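Minor fimbrium subunit Mfa5 (Porphyromonas gingivalis ATCC 33277, PDB 6TO1) serves as an accessory subunit of the minor (Mfa1) fimbriae, type V pili that mediate biofilm formation and adhesion to host cells and to other oral bacteria. Local coordinates at residues A121-V126 and A166-R171; P484-S489 and R523-L528; I533-V538 and S595-N600. All coordinates share one frame; numbering follows the deposited sequence.

In the fold
The three contacts follow one another along an elongated chain, and all are partly buried. Interaction 1 sits at the start of the mixed, largely parallel sheet of the von Willebrand factor type A domain and is mostly backbone pairing between neighbouring strands. Interaction 2, its centre about 43 Å away, joins a loop to Arg523 and the short strand 525-526 through side-chain-to-backbone and water-mediated bonds. Interaction 3, its centre about 32 Å from that of interaction 2, packs strand 530-539 against the end of strand 592-596 and the loop after it, through an arginine, a tyrosine and apolar side chains. Interactions 1 and 3 each include one exposed residue, interaction 2 none. Strands 525-526 and 530-539 are consecutive.

Interaction 1: residues A121-V126 and A166-R171; sequences AVTVPV and ATEGVR
Val126 and Val170 form a parallel beta bridge, with CA atoms 5.1 Å apart, where two adjacent strands of the von Willebrand factor type A domain begin. The touching backbones run only 2° apart. Val126 N donates to Gly169 O at 2.9 Å, almost straight at 171°, and Arg171 N returns a bond to Val126 O at 3.2 Å. Val126 thus gives and receives with the residues flanking its bridge partner, the parallel-sheet pattern. Pro125 and Val170 add CA-H...O contacts to the same two carbonyls. Gly169, with a positive phi, turns the chain into the strand.

On one face of the sheet the two valines lie side by side, pointing the same way. Val126 CG1, set between its own backbone N and carbonyl carbon (chi1 48°), meets Val170 CG2 at 3.7 Å. Arg171 NH2 forms a salt bridge with Asp127 OD2. Ahead of the bridge, a water accepts from Thr123 N at 2.9 Å and, in the modelled one of two Glu168 conformers, donates to Glu168 OE1 at 3.2 Å. The methyl CG2 of Thr123 rests 3.7 Å from the backbone oxygen Glu168 O.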
ATOM      1  N   ALA A 121       2.372   4.007   0.502  1.00 22.17           N
ATOM      2  CA  ALA A 121       0.976   4.358   0.746  1.00 22.01           C
ATOM      3  C   ALA A 121       0.357   4.908  -0.521  1.00 20.07           C
ATOM      4  O   ALA A 121       1.057   5.394  -1.417  1.00 21.13           O
ATOM      5  CB  ALA A 121       0.834   5.382   1.885  1.00 23.57           C
ATOM      6  N   VAL A 122      -0.978   4.813  -0.583  1.00 25.03           N
ATOM      7  CA  VAL A 122      -1.772   5.365  -1.681  1.00 23.33           C
ATOM      8  C   VAL A 122      -3.001   6.033  -1.098  1.00 21.79           C
ATOM      9  O   VAL A 122      -3.797   5.388  -0.404  1.00 22.32           O
ATOM     10  CB  VAL A 122      -2.221   4.299  -2.700  1.00 26.87           C
ATOM     11  CG1 VAL A 122      -3.376   4.822  -3.572  1.00 25.09           C
ATOM     12  CG2 VAL A 122      -1.035   3.851  -3.514  1.00 24.05           C
ATOM     13  N   THR A 123      -3.185   7.299  -1.418  1.00 22.54           N
ATOM     14  CA  THR A 123      -4.453   7.993  -1.198  1.00 22.33           C
ATOM     15  C   THR A 123      -5.262   7.921  -2.492  1.00 20.19           C
ATOM     16  O   THR A 123      -4.761   8.259  -3.568  1.00 21.89           O
ATOM     17  CB  THR A 123      -4.193   9.441  -0.778  1.00 32.24           C
ATOM     18  OG1 THR A 123      -3.473   9.446   0.469  1.00 28.81           O
ATOM     19  CG2 THR A 123      -5.482  10.188  -0.597  1.00 27.88           C
ATOM     20  N   VAL A 124      -6.481   7.424  -2.399  1.00 21.74           N
ATOM     21  CA  VAL A 124      -7.311   7.224  -3.588  1.00 21.62           C
ATOM     22  C   VAL A 124      -7.841   8.587  -4.030  1.00 23.07           C
ATOM     23  O   VAL A 124      -8.495   9.250  -3.227  1.00 23.02           O
ATOM     24  CB  VAL A 124      -8.447   6.239  -3.289  1.00 24.97           C
ATOM     25  CG1 VAL A 124      -9.382   6.115  -4.496  1.00 28.51           C
ATOM     26  CG2 VAL A 124      -7.893   4.872  -2.893  1.00 24.67           C
ATOM     27  N   PRO A 125      -7.594   9.047  -5.259  1.00 23.09           N
ATOM     28  CA  PRO A 125      -8.111  10.373  -5.655  1.00 19.98           C
ATOM     29  C   PRO A 125      -9.631  10.451  -5.584  1.00 19.95           C
ATOM     30  O   PRO A 125     -10.353   9.523  -5.966  1.00 20.35           O
ATOM     31  CB  PRO A 125      -7.605  10.553  -7.093  1.00 25.66           C
ATOM     32  CG  PRO A 125      -6.318   9.714  -7.113  1.00 27.37           C
ATOM     33  CD  PRO A 125      -6.686   8.492  -6.287  1.00 24.71           C
ATOM     34  N   VAL A 126     -10.110  11.567  -5.063  1.00 21.40           N
ATOM     35  CA  VAL A 126     -11.538  11.755  -4.835  1.00 19.87           C
ATOM     36  C   VAL A 126     -11.863  13.200  -5.165  1.00 21.65           C
ATOM     37  O   VAL A 126     -11.154  14.119  -4.736  1.00 21.81           O
ATOM     38  CB  VAL A 126     -11.944  11.410  -3.390  1.00 18.62           C
ATOM     39  CG1 VAL A 126     -10.991  12.082  -2.376  1.00 28.62           C
ATOM     40  CG2 VAL A 126     -13.401  11.793  -3.109  1.00 21.32           C
ATOM     41  N   ALA A 166      -2.015  21.594  -0.010  1.00 20.49           N
ATOM     42  CA  ALA A 166      -1.140  20.435   0.083  1.00 29.49           C
ATOM     43  C   ALA A 166      -1.894  19.149   0.378  1.00 30.43           C
ATOM     44  O   ALA A 166      -1.261  18.108   0.587  1.00 29.05           O
ATOM     45  CB  ALA A 166      -0.083  20.668   1.167  1.00 31.58           C
ATOM     46  N   THR A 167      -3.225  19.189   0.425  1.00 24.41           N
ATOM     47  CA  THR A 167      -3.973  17.969   0.693  1.00 22.61           C
ATOM     48  C   THR A 167      -3.817  17.010  -0.472  1.00 20.90           C
ATOM     49  O   THR A 167      -4.119  17.357  -1.622  1.00 26.04           O
ATOM     50  CB  THR A 167      -5.454  18.263   0.927  1.00 25.02           C
ATOM     51  OG1 THR A 167      -5.616  19.215   1.982  1.00 26.29           O
ATOM     52  CG2 THR A 167      -6.191  16.960   1.304  1.00 26.11           C
ATOM     53  N   GLU A 168      -3.374  15.789  -0.174  0.55 22.99           N
ATOM     54  CA  GLU A 168      -3.236  14.772  -1.207  0.55 25.87           C
ATOM     55  C   GLU A 168      -4.603  14.221  -1.613  0.55 22.23           C
ATOM     56  O   GLU A 168      -5.437  13.896  -0.761  0.55 24.78           O
ATOM     57  CB  GLU A 168      -2.348  13.632  -0.698  0.55 32.00           C
ATOM     58  CG  GLU A 168      -0.999  13.527  -1.392  0.55 38.55           C
ATOM     59  CD  GLU A 168      -0.110  12.448  -0.788  0.55 41.32           C
ATOM     60  OE1 GLU A 168      -0.402  11.250  -0.994  0.55 42.10           O
ATOM     61  OE2 GLU A 168       0.879  12.801  -0.107  0.55 42.65           O
ATOM     62  N   GLY A 169      -4.832  14.131  -2.916  1.00 25.98           N
ATOM     63  CA  GLY A 169      -5.895  13.319  -3.455  1.00 26.76           C
ATOM     64  C   GLY A 169      -7.263  13.959  -3.561  1.00 25.55           C
ATOM     65  O   GLY A 169      -8.086  13.462  -4.336  1.00 23.15           O
ATOM     66  N   VAL A 170      -7.536  15.028  -2.819  1.00 24.86           N
ATOM     67  CA  VAL A 170      -8.888  15.563  -2.663  1.00 23.68           C
ATOM     68  C   VAL A 170      -8.984  16.882  -3.415  1.00 20.66           C
ATOM     69  O   VAL A 170      -8.100  17.722  -3.278  1.00 23.43           O
ATOM     70  CB  VAL A 170      -9.237  15.787  -1.181  1.00 22.96           C
ATOM     71  CG1 VAL A 170     -10.666  16.400  -1.047  1.00 23.81           C
ATOM     72  CG2 VAL A 170      -9.108  14.509  -0.391  1.00 24.11           C
ATOM     73  N   ARG A 171     -10.066  17.073  -4.201  1.00 20.25           N
ATOM     74  CA  ARG A 171     -10.433  18.391  -4.699  1.00 16.87           C
ATOM     75  C   ARG A 171     -11.919  18.652  -4.437  1.00 20.23           C
ATOM     76  O   ARG A 171     -12.728  17.720  -4.384  1.00 20.30           O
ATOM     77  CB  ARG A 171     -10.169  18.567  -6.211  1.00 19.22           C
ATOM     78  CG  ARG A 171      -8.714  18.388  -6.635  1.00 22.50           C
ATOM     79  CD  ARG A 171      -8.534  18.639  -8.129  1.00 26.66           C
ATOM     80  NE  ARG A 171      -9.445  17.834  -8.940  1.00 24.79           N
ATOM     81  CZ  ARG A 171      -9.659  18.050 -10.235  1.00 25.65           C
ATOM     82  NH1 ARG A 171      -9.015  19.025 -10.857  1.00 33.84           N
ATOM     83  NH2 ARG A 171     -10.517  17.309 -10.907  1.00 27.82           N
TER
HETATM   84  O   HOH W   1      -1.133   8.720  -2.807  1.00 33.81           O

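Interaction 2: residues P484-S489 and R523-L528; sequences PVNTTS and RPTVKL
Ser489 OG donates to Arg523 O at 2.7 Å, the one direct hydrogen bond between the loop 484-489 and the segment 523-528. The hydroxyl is swung anti to its own backbone N (chi1 177°) and meets the carbonyl from a direction tilted 29° off its plane.

Two waters extend this polar link. One donates to Ser489 OG and accepts from Arg523 N, so the serine hydroxyl is tied to both backbone polar groups of Arg523. The other joins Thr525 OG1, which also hydrogen-bonds Asp494 O, to Ser489 O, the latter weakly.

Within the loop, Asn486 OD1 takes three donors: Thr488 N, Thr488 OG1 and Ser489 N, the last at 2.8 Å. The bonds from the two backbone nitrogens make an Asx turn and an Asx motif that curl the loop, which probably helps to place Ser489 beside Arg523.

The van der Waals contacts come from the same asparagine. Its CB touches Thr525 CG2 at 3.5 Å, the two side chains crossing at about a right angle. Its ND2 sits over one face of the Arg523 guanidinium, 3.8 Å from NH2, with the flat groups turned 64° apart.

Asp499 takes a hydrogen bond from Asn486 ND2 and a salt bridge from Arg523 NH2. This shared carboxylate lets two donor groups lie close together, and probably offsets the arginine's charge beside the amide.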
ATOM      1  N   PRO A 484      34.131 -17.235  -7.788  1.00 27.10           N
ATOM      2  CA  PRO A 484      34.260 -15.885  -8.346  1.00 31.65           C
ATOM      3  C   PRO A 484      33.848 -14.806  -7.354  1.00 27.95           C
ATOM      4  O   PRO A 484      33.016 -15.015  -6.473  1.00 29.50           O
ATOM      5  CB  PRO A 484      33.308 -15.906  -9.549  1.00 33.25           C
ATOM      6  CG  PRO A 484      32.225 -16.860  -9.129  1.00 43.05           C
ATOM      7  CD  PRO A 484      32.940 -17.942  -8.301  1.00 32.66           C
ATOM      8  N   VAL A 485      34.429 -13.640  -7.516  1.00 27.16           N
ATOM      9  CA  VAL A 485      34.046 -12.494  -6.707  1.00 24.04           C
ATOM     10  C   VAL A 485      32.961 -11.713  -7.441  1.00 24.84           C
ATOM     11  O   VAL A 485      32.767 -11.864  -8.646  1.00 24.58           O
ATOM     12  CB  VAL A 485      35.242 -11.583  -6.387  1.00 24.33           C
ATOM     13  CG1 VAL A 485      36.246 -12.323  -5.501  1.00 25.56           C
ATOM     14  CG2 VAL A 485      35.906 -11.088  -7.646  1.00 31.84           C
ATOM     15  N   ASN A 486      32.266 -10.859  -6.709  1.00 24.73           N
ATOM     16  CA  ASN A 486      31.242  -9.984  -7.279  1.00 24.57           C
ATOM     17  C   ASN A 486      31.833  -8.590  -7.433  1.00 25.72           C
ATOM     18  O   ASN A 486      32.042  -7.876  -6.446  1.00 28.24           O
ATOM     19  CB  ASN A 486      29.989  -9.950  -6.411  1.00 26.26           C
ATOM     20  CG  ASN A 486      28.893  -9.068  -7.005  1.00 28.77           C
ATOM     21  OD1 ASN A 486      29.178  -8.046  -7.643  1.00 27.60           O
ATOM     22  ND2 ASN A 486      27.628  -9.448  -6.775  1.00 25.73           N
ATOM     23  N   THR A 487      32.074  -8.194  -8.673  1.00 30.56           N
ATOM     24  CA  THR A 487      32.670  -6.906  -8.985  1.00 33.52           C
ATOM     25  C   THR A 487      31.652  -5.860  -9.410  1.00 40.31           C
ATOM     26  O   THR A 487      32.042  -4.744  -9.762  1.00 36.47           O
ATOM     27  CB  THR A 487      33.700  -7.081 -10.109  1.00 40.50           C
ATOM     28  OG1 THR A 487      33.037  -7.564 -11.286  1.00 41.08           O
ATOM     29  CG2 THR A 487      34.754  -8.100  -9.704  1.00 43.18           C
ATOM     30  N   THR A 488      30.369  -6.185  -9.383  1.00 27.24           N
ATOM     31  CA  THR A 488      29.322  -5.265  -9.826  1.00 29.67           C
ATOM     32  C   THR A 488      28.516  -4.644  -8.700  1.00 35.44           C
ATOM     33  O   THR A 488      28.200  -3.451  -8.745  1.00 27.41           O
ATOM     34  CB  THR A 488      28.371  -6.002 -10.773  1.00 29.29           C
ATOM     35  OG1 THR A 488      27.741  -7.092 -10.096  1.00 51.58           O
ATOM     36  CG2 THR A 488      29.138  -6.525 -11.949  1.00 32.67           C
ATOM     37  N   SER A 489      28.164  -5.403  -7.678  1.00 25.15           N
ATOM     38  CA  SER A 489      27.377  -4.823  -6.602  1.00 21.71           C
ATOM     39  C   SER A 489      28.157  -3.767  -5.834  1.00 26.40           C
ATOM     40  O   SER A 489      29.354  -3.904  -5.588  1.00 25.01           O
ATOM     41  CB  SER A 489      26.937  -5.910  -5.628  1.00 21.89           C
ATOM     42  OG  SER A 489      26.237  -5.305  -4.562  1.00 25.45           O
ATOM     43  N   ARG A 523      22.677  -7.457  -3.858  1.00 23.15           N
ATOM     44  CA  ARG A 523      23.592  -8.581  -3.653  1.00 23.62           C
ATOM     45  C   ARG A 523      24.702  -8.200  -2.684  1.00 19.13           C
ATOM     46  O   ARG A 523      25.680  -7.549  -3.091  1.00 22.33           O
ATOM     47  CB  ARG A 523      24.181  -9.012  -4.997  1.00 22.37           C
ATOM     48  CG  ARG A 523      23.164  -9.614  -5.981  1.00 25.27           C
ATOM     49  CD  ARG A 523      23.163 -11.133  -5.933  1.00 23.70           C
ATOM     50  NE  ARG A 523      24.393 -11.698  -6.507  1.00 21.18           N
ATOM     51  CZ  ARG A 523      24.605 -11.863  -7.808  1.00 26.59           C
ATOM     52  NH1 ARG A 523      23.668 -11.525  -8.679  1.00 26.75           N
ATOM     53  NH2 ARG A 523      25.751 -12.361  -8.245  1.00 26.71           N
ATOM     54  N   PRO A 524      24.613  -8.600  -1.412  1.00 18.76           N
ATOM     55  CA  PRO A 524      25.706  -8.325  -0.476  1.00 17.76           C
ATOM     56  C   PRO A 524      26.992  -9.048  -0.863  1.00 16.35           C
ATOM     57  O   PRO A 524      26.979 -10.157  -1.418  1.00 19.70           O
ATOM     58  CB  PRO A 524      25.165  -8.838   0.869  1.00 19.57           C
ATOM     59  CG  PRO A 524      23.664  -8.934   0.694  1.00 24.95           C
ATOM     60  CD  PRO A 524      23.499  -9.313  -0.756  1.00 19.87           C
ATOM     61  N   THR A 525      28.112  -8.423  -0.539  1.00 21.70           N
ATOM     62  CA  THR A 525      29.410  -9.032  -0.809  1.00 19.92           C
ATOM     63  C   THR A 525      30.275  -8.918   0.432  1.00 23.24           C
ATOM     64  O   THR A 525      30.253  -7.892   1.109  1.00 19.69           O
ATOM     65  CB  THR A 525      30.124  -8.368  -1.998  1.00 24.52           C
ATOM     66  OG1 THR A 525      30.342  -6.976  -1.740  1.00 20.88           O
ATOM     67  CG2 THR A 525      29.326  -8.512  -3.262  1.00 25.02           C
ATOM     68  N   VAL A 526      31.068  -9.965   0.712  1.00 21.30           N
ATOM     69  CA  VAL A 526      31.794 -10.036   1.969  1.00 20.71           C
ATOM     70  C   VAL A 526      33.184 -10.618   1.717  1.00 20.17           C
ATOM     71  O   VAL A 526      33.389 -11.438   0.812  1.00 20.94           O
ATOM     72  CB  VAL A 526      31.074 -10.876   3.052  1.00 18.99           C
ATOM     73  CG1 VAL A 526      29.692 -10.306   3.364  1.00 25.14           C
ATOM     74  CG2 VAL A 526      30.955 -12.301   2.639  1.00 19.59           C
ATOM     75  N   LYS A 527      34.129 -10.172   2.532  1.00 22.33           N
ATOM     76  CA  LYS A 527      35.462 -10.779   2.631  1.00 20.66           C
ATOM     77  C   LYS A 527      35.659 -11.348   4.031  1.00 22.23           C
ATOM     78  O   LYS A 527      35.271 -10.730   5.031  1.00 23.20           O
ATOM     79  CB  LYS A 527      36.547  -9.746   2.305  1.00 23.03           C
ATOM     80  CG  LYS A 527      36.474  -9.225   0.882  1.00 23.99           C
ATOM     81  CD  LYS A 527      37.440  -8.053   0.618  1.00 29.46           C
ATOM     82  CE  LYS A 527      37.209  -7.498  -0.790  1.00 34.47           C
ATOM     83  NZ  LYS A 527      38.026  -6.308  -1.100  1.00 35.01           N
ATOM     84  N   LEU A 528      36.241 -12.545   4.093  1.00 23.85           N
ATOM     85  CA  LEU A 528      36.489 -13.193   5.373  1.00 24.16           C
ATOM     86  C   LEU A 528      37.436 -12.345   6.219  1.00 21.82           C
ATOM     87  O   LEU A 528      38.336 -11.679   5.703  1.00 26.33           O
ATOM     88  CB  LEU A 528      37.097 -14.581   5.151  1.00 23.30           C
ATOM     89  CG  LEU A 528      36.114 -15.725   4.983  1.00 21.81           C
ATOM     90  CD1 LEU A 528      35.267 -15.449   3.755  1.00 21.79           C
ATOM     91  CD2 LEU A 528      36.867 -17.012   4.811  1.00 23.98           C
TER
HETATM   92  O   HOH W   2      23.585  -5.207  -5.371  1.00 22.74           O
HETATM   93  O   HOH W   3      29.272  -4.910  -2.729  1.00 28.54           O

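Interaction 3: residues I533-V538 and S595-N600; sequences IKRHYV and SVPPTN
Arg535 NH1 donates to Pro597 O at 2.7 Å, meeting the carbonyl nearly end-on while the oxygen lies near the edge of the guanidinium, 21° out of its plane. Thr599 CG2 covers one face of that group, 3.2 Å from NH2 and offset toward the rim. The aliphatic part of the arginine is also used: CD lies 3.5 Å from Val596 CG1. A bend at chi3 (-76°) turns the guanidinium from this run toward Pro597.

Two residues on, Tyr537 OH accepts from Thr599 N at 3.1 Å, along a nearly straight bond (167°). Pro598 CB comes to the edge of the tyrosine ring, 3.9 Å from CE1, with the side chains crossing at about a right angle. At the other end, Ile533 CG2 and Val596 CG2 meet tip to tip at 4.0 Å.

Ile533, Arg535 and Tyr537 all project from the same side of strand 530-539, a central member of a mixed sheet, onto the chain leaving strand 592-596. That strand pairs with 624-628 in a separate two-stranded sheet, whose Ile626 packs against both Ile533 and Val596.

Farther out, Asp567 of strand 565-568 positions both polar groups, pairing with Arg535 NE in a salt bridge through OD1 and hydrogen-bonding Tyr537 OH through OD2. Thr599 OG1 donates to Asn600 OD1, which also bonds Gln564.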
ATOM      1  N   ILE A 533      45.337 -22.004  10.160  1.00 27.26           N
ATOM      2  CA  ILE A 533      46.457 -22.790   9.665  1.00 25.22           C
ATOM      3  C   ILE A 533      46.441 -24.106  10.415  1.00 29.74           C
ATOM      4  O   ILE A 533      46.554 -24.126  11.646  1.00 24.32           O
ATOM      5  CB  ILE A 533      47.802 -22.058   9.822  1.00 28.15           C
ATOM      6  CG1 ILE A 533      47.832 -20.897   8.831  1.00 24.00           C
ATOM      7  CG2 ILE A 533      48.988 -23.011   9.576  1.00 26.43           C
ATOM      8  CD1 ILE A 533      48.985 -19.902   8.984  1.00 23.27           C
ATOM      9  N   LYS A 534      46.204 -25.186   9.687  1.00 22.79           N
ATOM     10  CA  LYS A 534      46.172 -26.514  10.250  1.00 22.26           C
ATOM     11  C   LYS A 534      47.567 -27.121  10.101  1.00 20.39           C
ATOM     12  O   LYS A 534      48.224 -26.929   9.074  1.00 23.32           O
ATOM     13  CB  LYS A 534      45.154 -27.379   9.528  1.00 27.86           C
ATOM     14  CG  LYS A 534      43.736 -26.848   9.627  1.00 31.95           C
ATOM     15  CD  LYS A 534      42.753 -27.857   9.083  1.00 34.96           C
ATOM     16  CE  LYS A 534      42.075 -27.368   7.806  1.00 43.74           C
ATOM     17  NZ  LYS A 534      40.912 -28.259   7.452  1.00 44.46           N
ATOM     18  N   ARG A 535      48.011 -27.822  11.140  1.00 24.47           N
ATOM     19  CA  ARG A 535      49.267 -28.569  11.122  1.00 25.17           C
ATOM     20  C   ARG A 535      48.943 -30.055  11.146  1.00 21.48           C
ATOM     21  O   ARG A 535      48.185 -30.517  12.007  1.00 28.92           O
ATOM     22  CB  ARG A 535      50.127 -28.166  12.320  1.00 23.95           C
ATOM     23  CG  ARG A 535      50.521 -26.699  12.272  1.00 19.82           C
ATOM     24  CD  ARG A 535      51.516 -26.344  13.387  1.00 24.31           C
ATOM     25  NE  ARG A 535      50.837 -26.232  14.675  1.00 23.11           N
ATOM     26  CZ  ARG A 535      51.343 -25.629  15.743  1.00 28.00           C
ATOM     27  NH1 ARG A 535      52.565 -25.105  15.702  1.00 28.72           N
ATOM     28  NH2 ARG A 535      50.625 -25.545  16.850  1.00 31.64           N
ATOM     29  N   HIS A 536      49.470 -30.788  10.170  1.00 22.64           N
ATOM     30  CA  HIS A 536      49.257 -32.220  10.058  1.00 20.04           C
ATOM     31  C   HIS A 536      50.591 -32.934  10.275  1.00 18.45           C
ATOM     32  O   HIS A 536      51.649 -32.394   9.951  1.00 22.07           O
ATOM     33  CB  HIS A 536      48.717 -32.609   8.688  1.00 23.72           C
ATOM     34  CG  HIS A 536      47.530 -31.808   8.248  1.00 28.47           C
ATOM     35  ND1 HIS A 536      46.233 -32.242   8.433  1.00 29.51           N
ATOM     36  CD2 HIS A 536      47.448 -30.613   7.615  1.00 29.36           C
ATOM     37  CE1 HIS A 536      45.398 -31.344   7.929  1.00 28.99           C
ATOM     38  NE2 HIS A 536      46.109 -30.338   7.440  1.00 23.23           N
ATOM     39  N   TYR A 537      50.518 -34.144  10.817  1.00 23.41           N
ATOM     40  CA  TYR A 537      51.692 -34.916  11.236  1.00 23.51           C
ATOM     41  C   TYR A 537      51.589 -36.301  10.612  1.00 23.33           C
ATOM     42  O   TYR A 537      50.823 -37.151  11.077  1.00 25.45           O
ATOM     43  CB  TYR A 537      51.757 -34.970  12.757  1.00 19.54           C
ATOM     44  CG  TYR A 537      51.734 -33.592  13.383  1.00 18.98           C
ATOM     45  CD1 TYR A 537      52.900 -32.879  13.564  1.00 21.66           C
ATOM     46  CD2 TYR A 537      50.513 -32.959  13.724  1.00 23.65           C
ATOM     47  CE1 TYR A 537      52.897 -31.630  14.080  1.00 22.74           C
ATOM     48  CE2 TYR A 537      50.507 -31.699  14.275  1.00 23.80           C
ATOM     49  CZ  TYR A 537      51.702 -31.034  14.450  1.00 25.57           C
ATOM     50  OH  TYR A 537      51.765 -29.764  14.974  1.00 24.39           O
ATOM     51  N   VAL A 538      52.355 -36.519   9.545  1.00 22.23           N
ATOM     52  CA  VAL A 538      52.148 -37.676   8.690  1.00 24.79           C
ATOM     53  C   VAL A 538      53.429 -38.474   8.478  1.00 24.27           C
ATOM     54  O   VAL A 538      54.545 -37.980   8.641  1.00 23.13           O
ATOM     55  CB  VAL A 538      51.555 -37.257   7.315  1.00 25.61           C
ATOM     56  CG1 VAL A 538      50.175 -36.578   7.516  1.00 27.51           C
ATOM     57  CG2 VAL A 538      52.494 -36.349   6.571  1.00 30.93           C
ATOM     58  N   SER A 595      55.306 -18.196   9.800  1.00 35.91           N
ATOM     59  CA  SER A 595      56.385 -19.158  10.040  1.00 28.68           C
ATOM     60  C   SER A 595      55.872 -20.214  11.008  1.00 25.42           C
ATOM     61  O   SER A 595      55.684 -19.952  12.204  1.00 32.81           O
ATOM     62  CB  SER A 595      57.629 -18.444  10.570  1.00 35.42           C
ATOM     63  OG  SER A 595      58.658 -19.378  10.867  1.00 46.60           O
ATOM     64  N   VAL A 596      55.596 -21.402  10.489  1.00 25.76           N
ATOM     65  CA  VAL A 596      54.820 -22.396  11.219  1.00 23.64           C
ATOM     66  C   VAL A 596      55.742 -23.544  11.612  1.00 26.19           C
ATOM     67  O   VAL A 596      56.287 -24.217  10.726  1.00 25.89           O
ATOM     68  CB  VAL A 596      53.633 -22.916  10.394  1.00 21.23           C
ATOM     69  CG1 VAL A 596      52.880 -23.930  11.182  1.00 24.54           C
ATOM     70  CG2 VAL A 596      52.765 -21.724  10.009  1.00 24.74           C
ATOM     71  N   PRO A 597      55.910 -23.822  12.903  1.00 28.15           N
ATOM     72  CA  PRO A 597      56.696 -24.984  13.309  1.00 33.57           C
ATOM     73  C   PRO A 597      55.787 -26.129  13.711  1.00 24.60           C
ATOM     74  O   PRO A 597      54.633 -25.917  14.109  1.00 25.41           O
ATOM     75  CB  PRO A 597      57.478 -24.446  14.517  1.00 23.46           C
ATOM     76  CG  PRO A 597      56.411 -23.622  15.231  1.00 31.13           C
ATOM     77  CD  PRO A 597      55.486 -23.057  14.095  1.00 28.30           C
ATOM     78  N   PRO A 598      56.275 -27.367  13.659  1.00 23.97           N
ATOM     79  CA  PRO A 598      55.512 -28.467  14.259  1.00 22.75           C
ATOM     80  C   PRO A 598      55.478 -28.320  15.779  1.00 24.46           C
ATOM     81  O   PRO A 598      56.382 -27.745  16.392  1.00 26.59           O
ATOM     82  CB  PRO A 598      56.289 -29.720  13.829  1.00 23.40           C
ATOM     83  CG  PRO A 598      57.703 -29.237  13.674  1.00 22.42           C
ATOM     84  CD  PRO A 598      57.639 -27.772  13.240  1.00 24.16           C
ATOM     85  N   THR A 599      54.414 -28.823  16.393  1.00 27.72           N
ATOM     86  CA  THR A 599      54.364 -28.780  17.851  1.00 27.93           C
ATOM     87  C   THR A 599      55.466 -29.633  18.466  1.00 33.81           C
ATOM     88  O   THR A 599      55.949 -29.324  19.556  1.00 30.64           O
ATOM     89  CB  THR A 599      53.005 -29.229  18.369  1.00 29.44           C
ATOM     90  OG1 THR A 599      52.677 -30.525  17.869  1.00 46.96           O
ATOM     91  CG2 THR A 599      51.966 -28.243  17.913  1.00 26.94           C
ATOM     92  N   ASN A 600      55.877 -30.698  17.794  1.00 29.74           N
ATOM     93  CA  ASN A 600      56.971 -31.510  18.311  1.00 30.57           C
ATOM     94  C   ASN A 600      57.740 -32.114  17.152  1.00 32.05           C
ATOM     95  O   ASN A 600      57.211 -32.284  16.061  1.00 25.50           O
ATOM     96  CB  ASN A 600      56.493 -32.634  19.225  1.00 26.71           C
ATOM     97  CG  ASN A 600      55.247 -33.295  18.730  1.00 43.00           C
ATOM     98  OD1 ASN A 600      54.400 -32.666  18.100  1.00 56.36           O
ATOM     99  ND2 ASN A 600      55.109 -34.569  19.024  1.00 44.48           N
TER